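Local coordinates for protein glutamine synthetase (Streptomyces coelicolor, PDB 4BAX) that is an enzyme of the glutamine synthetase family, pairing a beta-Grasp domain with a catalytic domain in an assembly of ten chains, at residues Ile113-Thr118 with Trp181-Gly186; Asn227-His232 with Pro317-Asp322; Ala165-Ser170 with Ser194-Val199; Gly139-Val144 with Gly171-Val176; Pro109-Glu114 with Leu188-Val193. All blocks are in the same frame, centred on the assembly; numbering follows the deposited sequence.

How the contacts relate
Contacts 1 and 5 follow one another along strand 110-121, sharing Ile-113 and Glu-114, with centres about 13 Å apart. Contact 2 lies on the other flank of that strand, where Glu-114 N meets His-232 O at 2.9 Å; its centre is about 9 Å from that of contact 1. Contacts 3 and 4 both use strand 169-174, which pairs with strand 180-188 of contact 1, as in Glu-182 N to Asn-173 O at 2.8 Å; both also touch a second subunit. Helix 190-210 serves contacts 3 and 5, about 10 Å apart between centres. A bound sodium ion lies about 10 Å from the Trp-181 side chain in contact 1.

Contact 1: residues Ile113-Thr118 with Trp181-Gly186; sequences IEQEYT and WEFQVG
Gln-115 lies over one face of the Phe-183 ring, its CB 3.9 Å from the ring centroid in a CH-pi contact and its CG 3.5 Å from Phe-183 CZ. Phe-183 and Tyr-117 each hold CG between the backbone N and the carbonyl carbon (chi1 68° and 58°), which turns either ring toward the opposite strand. Tyr-117 thus takes Trp-181 CA over a face, while its CE1 stands at the edge of the neighbouring ring, 3.8 Å from Phe-183 CD2. On the other side of the sheet Glu-116 OE2 and Glu-182 OE1, two acceptors, are 3.3 Å apart with nearly coplanar carboxylates. Glu-182 OE2 receives Gln-184 NE2 (2.8 Å) on its anti side, somewhat out of the carboxylate plane, and Glu-116 OE1 accepts from Gly-230 N. Six backbone hydrogen bonds and axes at 155° define a regular antiparallel pair within the mixed sheet of the catalytic domain, helix 190-210 packing on the Phe-183 side and acidic residues gathering on the other.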
# COMPACT_ATOMS: atom_id res chain seq x y z
N ILE A 113 -14.66 -43.15 -8.01
CA ILE A 113 -13.44 -42.46 -7.58
C ILE A 113 -13.72 -41.19 -6.75
O ILE A 113 -14.49 -40.31 -7.15
CB ILE A 113 -12.47 -42.19 -8.78
CG1 ILE A 113 -12.21 -43.51 -9.53
CG2 ILE A 113 -11.15 -41.59 -8.30
CD1 ILE A 113 -11.46 -43.36 -10.81
N GLU A 114 -13.10 -41.14 -5.57
CA GLU A 114 -13.25 -39.99 -4.69
C GLU A 114 -12.00 -39.12 -4.90
O GLU A 114 -10.91 -39.41 -4.40
CB GLU A 114 -13.36 -40.46 -3.25
CG GLU A 114 -14.44 -41.56 -3.07
CD GLU A 114 -14.55 -42.07 -1.63
OE1 GLU A 114 -13.61 -41.83 -0.82
OE2 GLU A 114 -15.58 -42.72 -1.30
N GLN A 115 -12.19 -38.02 -5.63
CA GLN A 115 -11.07 -37.25 -6.13
C GLN A 115 -10.80 -36.04 -5.28
O GLN A 115 -11.63 -35.13 -5.18
CB GLN A 115 -11.35 -36.80 -7.56
CG GLN A 115 -10.37 -35.76 -8.09
CD GLN A 115 -9.00 -36.34 -8.51
OE1 GLN A 115 -8.88 -37.06 -9.54
NE2 GLN A 115 -7.97 -36.01 -7.74
N GLU A 116 -9.63 -36.04 -4.67
CA GLU A 116 -9.26 -34.96 -3.79
C GLU A 116 -8.34 -33.95 -4.49
O GLU A 116 -7.62 -34.29 -5.44
CB GLU A 116 -8.59 -35.51 -2.52
CG GLU A 116 -9.54 -36.37 -1.67
CD GLU A 116 -8.89 -36.92 -0.39
OE1 GLU A 116 -7.64 -36.96 -0.31
OE2 GLU A 116 -9.65 -37.29 0.54
N TYR A 117 -8.38 -32.71 -4.01
CA TYR A 117 -7.52 -31.67 -4.53
C TYR A 117 -7.39 -30.57 -3.50
O TYR A 117 -8.26 -30.43 -2.63
CB TYR A 117 -8.08 -31.11 -5.84
CG TYR A 117 -9.49 -30.55 -5.70
CD1 TYR A 117 -10.60 -31.40 -5.72
CD2 TYR A 117 -9.72 -29.20 -5.55
CE1 TYR A 117 -11.88 -30.90 -5.60
CE2 TYR A 117 -11.01 -28.70 -5.43
CZ TYR A 117 -12.08 -29.55 -5.46
OH TYR A 117 -13.35 -29.03 -5.34
N THR A 118 -6.35 -29.75 -3.64
CA THR A 118 -6.10 -28.65 -2.72
C THR A 118 -5.97 -27.33 -3.48
O THR A 118 -5.26 -27.27 -4.49
CB THR A 118 -4.82 -28.91 -1.87
OG1 THR A 118 -4.82 -30.28 -1.41
CG2 THR A 118 -4.74 -27.96 -0.68
N TRP A 181 -10.53 -30.29 -0.85
CA TRP A 181 -11.87 -30.67 -1.24
C TRP A 181 -11.88 -32.02 -1.95
O TRP A 181 -10.83 -32.52 -2.39
CB TRP A 181 -12.48 -29.60 -2.15
CG TRP A 181 -12.71 -28.28 -1.49
CD1 TRP A 181 -11.81 -27.27 -1.35
CD2 TRP A 181 -13.92 -27.82 -0.88
NE1 TRP A 181 -12.38 -26.21 -0.69
CE2 TRP A 181 -13.68 -26.52 -0.40
CE3 TRP A 181 -15.19 -28.38 -0.70
CZ2 TRP A 181 -14.65 -25.77 0.25
CZ3 TRP A 181 -16.16 -27.62 -0.05
CH2 TRP A 181 -15.89 -26.34 0.41
N GLU A 182 -13.09 -32.57 -2.05
CA GLU A 182 -13.31 -33.83 -2.75
C GLU A 182 -14.59 -33.82 -3.56
O GLU A 182 -15.57 -33.19 -3.18
CB GLU A 182 -13.37 -34.98 -1.74
CG GLU A 182 -13.39 -36.36 -2.35
CD GLU A 182 -13.70 -37.43 -1.30
OE1 GLU A 182 -12.80 -37.70 -0.46
OE2 GLU A 182 -14.82 -37.98 -1.31
N PHE A 183 -14.55 -34.49 -4.72
CA PHE A 183 -15.75 -34.83 -5.47
C PHE A 183 -15.70 -36.30 -5.86
O PHE A 183 -14.63 -36.86 -6.08
CB PHE A 183 -15.98 -33.89 -6.68
CG PHE A 183 -14.95 -34.04 -7.78
CD1 PHE A 183 -15.08 -35.01 -8.76
CD2 PHE A 183 -13.84 -33.21 -7.82
CE1 PHE A 183 -14.12 -35.16 -9.77
CE2 PHE A 183 -12.89 -33.36 -8.83
CZ PHE A 183 -13.04 -34.33 -9.81
N GLN A 184 -16.86 -36.95 -5.93
CA GLN A 184 -16.92 -38.39 -6.18
C GLN A 184 -17.52 -38.66 -7.55
O GLN A 184 -18.63 -38.20 -7.84
CB GLN A 184 -17.72 -39.09 -5.08
CG GLN A 184 -17.15 -38.89 -3.67
CD GLN A 184 -18.05 -38.01 -2.81
OE1 GLN A 184 -19.27 -38.05 -2.96
NE2 GLN A 184 -17.45 -37.22 -1.91
N VAL A 185 -16.80 -39.43 -8.37
CA VAL A 185 -17.28 -39.79 -9.69
C VAL A 185 -17.63 -41.27 -9.72
O VAL A 185 -16.80 -42.13 -9.37
CB VAL A 185 -16.25 -39.51 -10.78
CG1 VAL A 185 -16.89 -39.70 -12.15
CG2 VAL A 185 -15.73 -38.11 -10.64
N GLY A 186 -18.83 -41.58 -10.18
CA GLY A 186 -19.28 -42.95 -10.29
C GLY A 186 -20.66 -43.13 -9.68
O GLY A 186 -21.28 -42.17 -9.23

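Contact 2: residues Asn227-His232 with Pro317-Asp322; sequences NGAGAH and PNANVD
Ala-231 N donates to Pro-317 O over 2.8 Å, almost straight at 176°, and Ala-319 N returns a more bent bond to Ala-229 O (3.0 Å, 148°). Between these two, Gly-230 and Asn-318 form a single backbone bridge, their CA atoms 4.3 Å apart; no longer ladder develops between the segments.

The apolar contacts are made by small groups. Ala-229 CB and Ala-319 CB meet at 3.7 Å. Ala-231 points its CB toward 317-322, where it reaches Val-321 CG1 at 3.9 Å; the valine holds that methyl between its backbone N and carbonyl carbon (chi1 70°).

Of a different kind is the packing of the Pro-317 ring on a carbonyl oxygen, with Pro-317 CB 3.3 Å from Ala-231 O.

Polar bonds inside 317-322 fix its bend. A type I turn runs from Asn-318 to Val-321, closed by Val-321 N to Asn-318 O at 3.1 Å, and a weak bond from Asn-318 ND2 to Asn-320 OD1 links two of its side chains. Asn-318 OD1 is held from outside by Arg-274 NE.

The loop therefore docks at the start of strand 231-236, a neighbour of strand 110-121, whose Gln-115 NE2 reaches Ala-319 O; beyond the turn Asp-322 N-caps helix 323-341, on which Pro-317 and Val-321 also pack, through Val-326.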
# COMPACT_ATOMS: atom_id res chain seq x y z
N ASN A 227 -2.96 -33.07 5.93
CA ASN A 227 -3.50 -34.20 5.18
C ASN A 227 -3.07 -34.27 3.73
O ASN A 227 -3.05 -33.27 3.00
CB ASN A 227 -5.03 -34.23 5.28
CG ASN A 227 -5.53 -35.35 6.17
OD1 ASN A 227 -4.97 -35.61 7.24
ND2 ASN A 227 -6.60 -35.99 5.75
N GLY A 228 -2.78 -35.49 3.29
CA GLY A 228 -2.49 -35.75 1.89
C GLY A 228 -3.75 -35.76 1.03
O GLY A 228 -4.88 -35.81 1.54
N ALA A 229 -3.56 -35.65 -0.28
CA ALA A 229 -4.68 -35.71 -1.21
C ALA A 229 -4.68 -37.06 -1.94
O ALA A 229 -3.71 -37.41 -2.62
CB ALA A 229 -4.62 -34.53 -2.20
N GLY A 230 -5.76 -37.83 -1.77
CA GLY A 230 -5.86 -39.11 -2.45
C GLY A 230 -6.91 -39.20 -3.55
O GLY A 230 -7.64 -38.23 -3.79
N ALA A 231 -6.96 -40.36 -4.21
CA ALA A 231 -8.05 -40.72 -5.13
C ALA A 231 -8.53 -42.14 -4.81
O ALA A 231 -8.13 -43.09 -5.50
CB ALA A 231 -7.61 -40.62 -6.60
N HIS A 232 -9.29 -42.29 -3.72
CA HIS A 232 -9.79 -43.60 -3.29
C HIS A 232 -10.66 -44.17 -4.39
O HIS A 232 -11.52 -43.47 -4.94
CB HIS A 232 -10.60 -43.50 -2.00
CG HIS A 232 -9.77 -43.22 -0.79
ND1 HIS A 232 -8.41 -43.03 -0.85
CD2 HIS A 232 -10.11 -43.13 0.52
CE1 HIS A 232 -7.94 -42.82 0.37
NE2 HIS A 232 -8.95 -42.88 1.22
N PRO A 317 -4.44 -45.15 -4.04
CA PRO A 317 -4.08 -44.21 -5.13
C PRO A 317 -4.01 -42.73 -4.73
O PRO A 317 -4.82 -42.21 -3.94
CB PRO A 317 -5.17 -44.45 -6.20
CG PRO A 317 -5.78 -45.79 -5.85
CD PRO A 317 -5.69 -45.89 -4.34
N ASN A 318 -2.99 -42.05 -5.26
CA ASN A 318 -2.82 -40.62 -5.03
C ASN A 318 -3.84 -39.81 -5.79
O ASN A 318 -4.42 -40.31 -6.75
CB ASN A 318 -1.45 -40.19 -5.53
CG ASN A 318 -0.35 -40.47 -4.55
OD1 ASN A 318 -0.56 -41.07 -3.48
ND2 ASN A 318 0.85 -40.01 -4.91
N ALA A 319 -4.03 -38.55 -5.39
CA ALA A 319 -4.91 -37.64 -6.12
C ALA A 319 -4.39 -37.39 -7.53
O ALA A 319 -5.16 -37.01 -8.42
CB ALA A 319 -5.06 -36.32 -5.37
N ASN A 320 -3.08 -37.60 -7.75
CA ASN A 320 -2.50 -37.40 -9.08
C ASN A 320 -2.38 -38.68 -9.91
O ASN A 320 -1.66 -38.71 -10.90
CB ASN A 320 -1.14 -36.66 -8.99
CG ASN A 320 -0.07 -37.49 -8.31
OD1 ASN A 320 -0.35 -38.56 -7.76
ND2 ASN A 320 1.16 -36.98 -8.31
N VAL A 321 -3.08 -39.74 -9.51
CA VAL A 321 -3.09 -40.96 -10.31
C VAL A 321 -3.81 -40.75 -11.65
O VAL A 321 -4.75 -39.97 -11.74
CB VAL A 321 -3.75 -42.13 -9.55
CG1 VAL A 321 -5.27 -41.92 -9.39
CG2 VAL A 321 -3.42 -43.47 -10.22
N ASP A 322 -3.32 -41.41 -12.69
CA ASP A 322 -4.04 -41.49 -13.96
C ASP A 322 -5.15 -42.52 -13.78
O ASP A 322 -4.88 -43.69 -13.50
CB ASP A 322 -3.08 -41.95 -15.07
CG ASP A 322 -3.70 -41.89 -16.48
OD1 ASP A 322 -4.94 -41.89 -16.61
OD2 ASP A 322 -2.92 -41.83 -17.46

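Contact 3: residues Ala165-Ser170 with Ser194-Val199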
# COMPACT_ATOMS: atom_id res chain seq x y z
N ALA A 165 -22.44 -30.50 -17.74
CA ALA A 165 -21.71 -31.36 -18.67
C ALA A 165 -22.23 -32.81 -18.69
O ALA A 165 -21.90 -33.58 -19.60
CB ALA A 165 -20.23 -31.34 -18.36
N GLY A 166 -23.03 -33.18 -17.69
CA GLY A 166 -23.59 -34.52 -17.62
C GLY A 166 -22.77 -35.59 -16.94
O GLY A 166 -23.10 -36.79 -17.00
N LEU A 167 -21.73 -35.19 -16.23
CA LEU A 167 -20.86 -36.16 -15.57
C LEU A 167 -21.49 -36.81 -14.35
O LEU A 167 -22.35 -36.22 -13.68
CB LEU A 167 -19.55 -35.51 -15.19
CG LEU A 167 -18.88 -34.72 -16.31
CD1 LEU A 167 -17.52 -34.19 -15.77
CD2 LEU A 167 -18.73 -35.61 -17.53
N GLY A 168 -21.11 -38.06 -14.07
CA GLY A 168 -21.71 -38.78 -12.97
C GLY A 168 -21.04 -38.43 -11.65
O GLY A 168 -20.17 -39.15 -11.14
N ILE A 169 -21.45 -37.29 -11.10
CA ILE A 169 -20.92 -36.86 -9.83
C ILE A 169 -21.91 -37.28 -8.78
O ILE A 169 -23.10 -36.99 -8.90
CB ILE A 169 -20.79 -35.33 -9.80
CG1 ILE A 169 -20.02 -34.83 -11.02
CG2 ILE A 169 -20.12 -34.89 -8.50
CD1 ILE A 169 -18.59 -35.32 -11.06
N SER A 170 -21.44 -37.96 -7.73
CA SER A 170 -22.37 -38.43 -6.70
C SER A 170 -22.39 -37.52 -5.50
O SER A 170 -23.40 -37.48 -4.76
CB SER A 170 -22.06 -39.86 -6.26
OG SER A 170 -20.67 -40.05 -6.10
N SER A 194 -13.12 -43.05 -16.24
CA SER A 194 -11.82 -42.47 -16.50
C SER A 194 -11.92 -41.24 -17.37
O SER A 194 -11.28 -40.22 -17.10
CB SER A 194 -10.90 -43.50 -17.16
OG SER A 194 -10.46 -44.51 -16.28
N ASP A 195 -12.77 -41.34 -18.39
CA ASP A 195 -13.01 -40.25 -19.31
C ASP A 195 -13.65 -39.08 -18.58
O ASP A 195 -13.22 -37.93 -18.77
CB ASP A 195 -13.91 -40.70 -20.47
CG ASP A 195 -13.18 -41.60 -21.46
OD1 ASP A 195 -11.92 -41.58 -21.48
OD2 ASP A 195 -13.84 -42.35 -22.22
N GLN A 196 -14.65 -39.36 -17.74
CA GLN A 196 -15.38 -38.28 -17.04
C GLN A 196 -14.50 -37.55 -16.02
O GLN A 196 -14.53 -36.32 -15.93
CB GLN A 196 -16.66 -38.82 -16.37
CG GLN A 196 -17.74 -39.37 -17.33
CD GLN A 196 -19.14 -39.47 -16.70
OE1 GLN A 196 -19.38 -38.99 -15.60
NE2 GLN A 196 -20.09 -40.09 -17.43
N LEU A 197 -13.65 -38.31 -15.32
CA LEU A 197 -12.73 -37.77 -14.32
C LEU A 197 -11.71 -36.80 -14.94
O LEU A 197 -11.39 -35.73 -14.35
CB LEU A 197 -12.02 -38.90 -13.57
CG LEU A 197 -10.99 -38.46 -12.52
CD1 LEU A 197 -11.61 -37.47 -11.53
CD2 LEU A 197 -10.39 -39.64 -11.76
N TRP A 198 -11.19 -37.17 -16.12
CA TRP A 198 -10.24 -36.30 -16.81
C TRP A 198 -10.90 -35.00 -17.21
O TRP A 198 -10.33 -33.91 -17.03
CB TRP A 198 -9.66 -37.00 -18.06
CG TRP A 198 -8.41 -37.76 -17.75
CD1 TRP A 198 -8.18 -39.11 -17.95
CD2 TRP A 198 -7.24 -37.24 -17.13
NE1 TRP A 198 -6.91 -39.44 -17.52
CE2 TRP A 198 -6.31 -38.32 -17.01
CE3 TRP A 198 -6.86 -35.97 -16.68
CZ2 TRP A 198 -5.04 -38.15 -16.45
CZ3 TRP A 198 -5.59 -35.81 -16.12
CH2 TRP A 198 -4.70 -36.89 -16.02
N VAL A 199 -12.13 -35.12 -17.67
CA VAL A 199 -12.89 -33.96 -18.07
C VAL A 199 -13.24 -33.13 -16.83
O VAL A 199 -13.16 -31.90 -16.83
CB VAL A 199 -14.13 -34.36 -18.87
CG1 VAL A 199 -15.01 -33.15 -19.09
CG2 VAL A 199 -13.73 -34.99 -20.20
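Gln-196 and Leu-167 pass one another head to tail, the glutamine reaching out from its helix toward the loop while the leucine comes back toward the helix. Gln-196 sets CG anti to its carbonyl carbon (chi1 -64°) and then runs extended (chi2 -161°), which carries the amide beyond the leucine branch to the backbone behind it. There OE1 accepts from Gly-168 N in a nearly straight bond, 172° at the hydrogen; the modelled Gly-168 N to Gln-196 OE1 length of 2.5 Å is too short to be taken literally at this resolution. Along the flank of the glutamine, Leu-167 CD2 lies 3.9 Å from Gln-196 CG, and Leu-167 CD1 is 3.7 Å from the backbone Gln-196 O.

The loop met in this way is a helix-to-strand connection. Gly-166, with positive phi, ends helix 152-164 in a Schellman motif, and Gly-168 is the centre of an inverse gamma turn, marked by a weak bond from Ile-169 N to Leu-167 O, just as strand 169-174 begins.

One turn further along helix 190-210, Val-199 also points toward the loop, and its CG1 approaches Leu-167 CD1 loosely at 4.3 Å. Val-199 also packs on Leu-76 and Leu-78 of strand 75-82. The other end of the glutamine amide, NE2, makes a weak hydrogen bond to Glu-192 OE2, one helical turn back.

Contact 4: residues Gly139-Val144 with Gly171-Val176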
# COMPACT_ATOMS: atom_id res chain seq x y z
N GLY A 139 -11.44 -28.73 12.47
CA GLY A 139 -12.64 -27.98 12.14
C GLY A 139 -12.89 -27.73 10.65
O GLY A 139 -13.92 -27.17 10.31
N TYR A 140 -11.93 -28.07 9.79
CA TYR A 140 -12.09 -27.88 8.33
C TYR A 140 -13.00 -28.90 7.63
O TYR A 140 -13.74 -28.57 6.70
CB TYR A 140 -10.73 -27.75 7.62
CG TYR A 140 -9.78 -26.85 8.38
CD1 TYR A 140 -9.99 -25.47 8.44
CD2 TYR A 140 -8.68 -27.38 9.05
CE1 TYR A 140 -9.13 -24.65 9.17
CE2 TYR A 140 -7.82 -26.57 9.78
CZ TYR A 140 -8.04 -25.21 9.84
OH TYR A 140 -7.15 -24.43 10.58
N TYR A 141 -12.96 -30.13 8.09
CA TYR A 141 -13.58 -31.23 7.36
C TYR A 141 -15.12 -31.16 7.44
O TYR A 141 -15.70 -31.19 8.54
CB TYR A 141 -13.06 -32.54 7.96
CG TYR A 141 -13.74 -33.80 7.52
CD1 TYR A 141 -13.37 -34.44 6.34
CD2 TYR A 141 -14.73 -34.37 8.29
CE1 TYR A 141 -13.98 -35.62 5.94
CE2 TYR A 141 -15.35 -35.56 7.89
CZ TYR A 141 -14.97 -36.17 6.72
OH TYR A 141 -15.58 -37.35 6.34
N CYS A 142 -15.75 -31.06 6.27
CA CYS A 142 -17.21 -30.90 6.18
C CYS A 142 -17.64 -29.66 6.96
O CYS A 142 -18.76 -29.62 7.51
CB CYS A 142 -17.96 -32.15 6.67
SG CYS A 142 -17.78 -33.64 5.66
N GLY A 143 -16.77 -28.65 7.00
CA GLY A 143 -16.99 -27.46 7.81
C GLY A 143 -17.92 -26.40 7.23
O GLY A 143 -18.46 -26.52 6.13
N VAL A 144 -18.13 -25.35 8.02
CA VAL A 144 -18.90 -24.22 7.56
C VAL A 144 -18.32 -22.95 8.22
O VAL A 144 -17.74 -23.03 9.30
CB VAL A 144 -20.41 -24.40 7.89
CG1 VAL A 144 -20.67 -24.40 9.42
CG2 VAL A 144 -21.24 -23.36 7.17
N GLY A 171 -21.29 -36.80 -5.30
CA GLY A 171 -21.17 -35.88 -4.17
C GLY A 171 -19.90 -35.05 -4.19
O GLY A 171 -18.98 -35.30 -4.99
N ILE A 172 -19.89 -34.04 -3.33
CA ILE A 172 -18.69 -33.26 -3.05
C ILE A 172 -18.67 -32.99 -1.55
O ILE A 172 -19.72 -32.97 -0.90
CB ILE A 172 -18.66 -31.90 -3.83
CG1 ILE A 172 -19.88 -31.05 -3.48
CG2 ILE A 172 -18.63 -32.12 -5.34
CD1 ILE A 172 -19.59 -29.57 -3.46
N ASN A 173 -17.47 -32.81 -1.01
CA ASN A 173 -17.32 -32.37 0.37
C ASN A 173 -16.00 -31.64 0.64
O ASN A 173 -15.03 -31.79 -0.12
CB ASN A 173 -17.49 -33.54 1.34
CG ASN A 173 -16.38 -34.57 1.22
OD1 ASN A 173 -16.42 -35.47 0.37
ND2 ASN A 173 -15.37 -34.42 2.06
N ALA A 174 -15.98 -30.85 1.72
CA ALA A 174 -14.75 -30.20 2.17
C ALA A 174 -13.90 -31.20 2.96
O ALA A 174 -14.44 -31.94 3.81
CB ALA A 174 -15.09 -28.98 3.04
N GLU A 175 -12.59 -31.24 2.69
CA GLU A 175 -11.72 -32.23 3.32
C GLU A 175 -11.00 -31.74 4.58
O GLU A 175 -11.21 -30.62 5.03
CB GLU A 175 -10.73 -32.83 2.32
CG GLU A 175 -11.24 -34.11 1.64
CD GLU A 175 -11.44 -35.26 2.64
OE1 GLU A 175 -10.59 -35.43 3.55
OE2 GLU A 175 -12.43 -36.04 2.49
N VAL A 176 -10.17 -32.62 5.15
CA VAL A 176 -9.52 -32.40 6.44
C VAL A 176 -8.55 -31.20 6.46
O VAL A 176 -8.52 -30.43 7.42
CB VAL A 176 -8.78 -33.69 6.91
CG1 VAL A 176 -7.96 -33.41 8.19
CG2 VAL A 176 -9.77 -34.83 7.12
O HOH W 1 -10.37 -30.92 9.48
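Glu-175 OE2 lies at the edge of the Tyr-141 ring, near its plane and 3.8 Å from Tyr-141 CE1, with the carboxylate turned 67° from the ring. One face of that ring carries Cys-142 SG. The Tyr-141 side chain, its CG anti to the backbone N (chi1 170°), runs alongside Glu-175, and Val-176 CG2 comes to it obliquely, 3.7 Å from CD1. Tyr-140 also offers an edge, its CD2 3.5 Å from Val-176 O; its hydroxyl is hydrogen-bonded to Ala-135 O. Ala-174 O accepts twice, from opposite faces of its plane: Cys-142 N at 2.9 Å and Asn-173 ND2 at 3.2 Å. A water donates to Val-176 O (2.8 Å) and weakly accepts from Tyr-141 N. Across the subunit interface, Tyr-141 O meets Arg-21 NH1 of the second subunit. The arrangement is a type II turn, Tyr-140 to Gly-143, packed on the end of strand 169-174, which extends the sheet into that subunit through an antiparallel ladder at Ile-172.

Contact 5: residues Pro109-Glu114 with Leu188-Val193; sequences PVFGIE and LAPLEV
Pro-190 is one bump: its ring sits in the corner formed by Pro-109 and Phe-111. CG of Pro-190 abuts the edge of the phenyl ring, 3.6 Å from Phe-111 CE1, the two side chains crossing at about a right angle. The same CG lies 4.0 Å from Pro-109 CG, again nearly crosswise, while Pro-190 CD rests 3.4 Å from Pro-109 O. One helical turn on, Val-193 fills the next hollow. Its CG1, placed between the backbone N and the carbonyl carbon (chi1 82°), touches Phe-111 CB at 3.9 Å and, more loosely, Ile-113 CD1 at 4.4 Å; CG2 sits against the Phe-111 carbonyl. Two backbone bonds hold this surface in place, Phe-111 N to Leu-188 O (2.6 Å, 167°) and Leu-188 N to Phe-111 O (2.9 Å), an antiparallel hydrogen-bonded pair. Directly after it the chain turns into the helix, with Ala-189 at the N-cap and Val-193 N bonded to Ala-189 O. The first turn of helix 190-210 thus packs against the start of strand 110-121; Phe-111 continues onto Leu-330 and Val-331 of helix 323-341 and meets the ring of Phe-235 on strand 231-236, while Pro-190 also packs on Leu-97 of helix 94-103.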
# COMPACT_ATOMS: atom_id res chain seq x y z
N PRO A 109 -17.04 -54.91 -14.43
CA PRO A 109 -16.41 -54.08 -13.40
C PRO A 109 -16.98 -52.66 -13.40
O PRO A 109 -17.26 -52.10 -14.47
CB PRO A 109 -14.94 -54.08 -13.82
CG PRO A 109 -14.97 -54.31 -15.30
CD PRO A 109 -16.11 -55.24 -15.53
N VAL A 110 -17.15 -52.09 -12.21
CA VAL A 110 -17.69 -50.75 -12.03
C VAL A 110 -16.79 -50.00 -11.04
O VAL A 110 -16.24 -50.59 -10.10
CB VAL A 110 -19.13 -50.82 -11.52
CG1 VAL A 110 -19.66 -49.44 -11.17
CG2 VAL A 110 -20.03 -51.48 -12.56
N PHE A 111 -16.61 -48.70 -11.26
CA PHE A 111 -15.72 -47.93 -10.42
C PHE A 111 -16.36 -46.67 -9.88
O PHE A 111 -17.17 -46.03 -10.55
CB PHE A 111 -14.46 -47.55 -11.18
CG PHE A 111 -13.55 -48.70 -11.46
CD1 PHE A 111 -13.70 -49.46 -12.61
CD2 PHE A 111 -12.56 -49.06 -10.55
CE1 PHE A 111 -12.86 -50.54 -12.87
CE2 PHE A 111 -11.72 -50.14 -10.80
CZ PHE A 111 -11.87 -50.88 -11.96
N GLY A 112 -15.96 -46.32 -8.66
CA GLY A 112 -16.21 -45.00 -8.11
C GLY A 112 -14.89 -44.41 -7.65
O GLY A 112 -14.09 -45.07 -6.98
N ILE A 113 -14.66 -43.15 -8.01
CA ILE A 113 -13.44 -42.46 -7.58
C ILE A 113 -13.72 -41.19 -6.75
O ILE A 113 -14.49 -40.31 -7.15
CB ILE A 113 -12.47 -42.19 -8.78
CG1 ILE A 113 -12.21 -43.51 -9.53
CG2 ILE A 113 -11.15 -41.59 -8.30
CD1 ILE A 113 -11.46 -43.36 -10.81
N GLU A 114 -13.10 -41.14 -5.57
CA GLU A 114 -13.25 -39.99 -4.69
C GLU A 114 -12.00 -39.12 -4.90
O GLU A 114 -10.91 -39.41 -4.40
CB GLU A 114 -13.36 -40.46 -3.25
CG GLU A 114 -14.44 -41.56 -3.07
CD GLU A 114 -14.55 -42.07 -1.63
OE1 GLU A 114 -13.61 -41.83 -0.82
OE2 GLU A 114 -15.58 -42.72 -1.30
N LEU A 188 -19.45 -46.06 -12.31
CA LEU A 188 -19.38 -46.11 -13.77
C LEU A 188 -18.44 -47.21 -14.24
O LEU A 188 -17.65 -47.73 -13.47
CB LEU A 188 -18.91 -44.76 -14.33
CG LEU A 188 -19.94 -43.62 -14.25
CD1 LEU A 188 -19.28 -42.23 -14.39
CD2 LEU A 188 -21.01 -43.86 -15.33
N ALA A 189 -18.56 -47.54 -15.53
CA ALA A 189 -17.68 -48.50 -16.20
C ALA A 189 -16.28 -47.87 -16.36
O ALA A 189 -16.16 -46.64 -16.41
CB ALA A 189 -18.27 -48.86 -17.55
N PRO A 190 -15.22 -48.70 -16.47
CA PRO A 190 -13.84 -48.21 -16.37
C PRO A 190 -13.49 -47.10 -17.37
O PRO A 190 -12.94 -46.07 -16.99
CB PRO A 190 -12.99 -49.46 -16.66
CG PRO A 190 -13.86 -50.61 -16.28
CD PRO A 190 -15.29 -50.18 -16.53
N LEU A 191 -13.86 -47.29 -18.63
CA LEU A 191 -13.59 -46.25 -19.62
C LEU A 191 -14.42 -45.00 -19.38
O LEU A 191 -13.91 -43.88 -19.48
CB LEU A 191 -13.79 -46.78 -21.05
CG LEU A 191 -12.72 -47.76 -21.53
CD1 LEU A 191 -13.21 -48.62 -22.69
CD2 LEU A 191 -11.45 -47.01 -21.92
N GLU A 192 -15.68 -45.19 -19.03
CA GLU A 192 -16.56 -44.06 -18.79
C GLU A 192 -16.14 -43.26 -17.54
O GLU A 192 -16.12 -42.02 -17.55
CB GLU A 192 -18.03 -44.51 -18.72
CG GLU A 192 -19.05 -43.37 -18.81
CD GLU A 192 -19.15 -42.69 -20.18
OE1 GLU A 192 -18.44 -43.11 -21.13
OE2 GLU A 192 -19.92 -41.70 -20.31
N VAL A 193 -15.76 -43.96 -16.48
CA VAL A 193 -15.32 -43.28 -15.27
C VAL A 193 -14.03 -42.49 -15.45
O VAL A 193 -13.89 -41.37 -14.92
CB VAL A 193 -15.22 -44.25 -14.06
CG1 VAL A 193 -13.90 -45.03 -14.06
CG2 VAL A 193 -15.44 -43.49 -12.76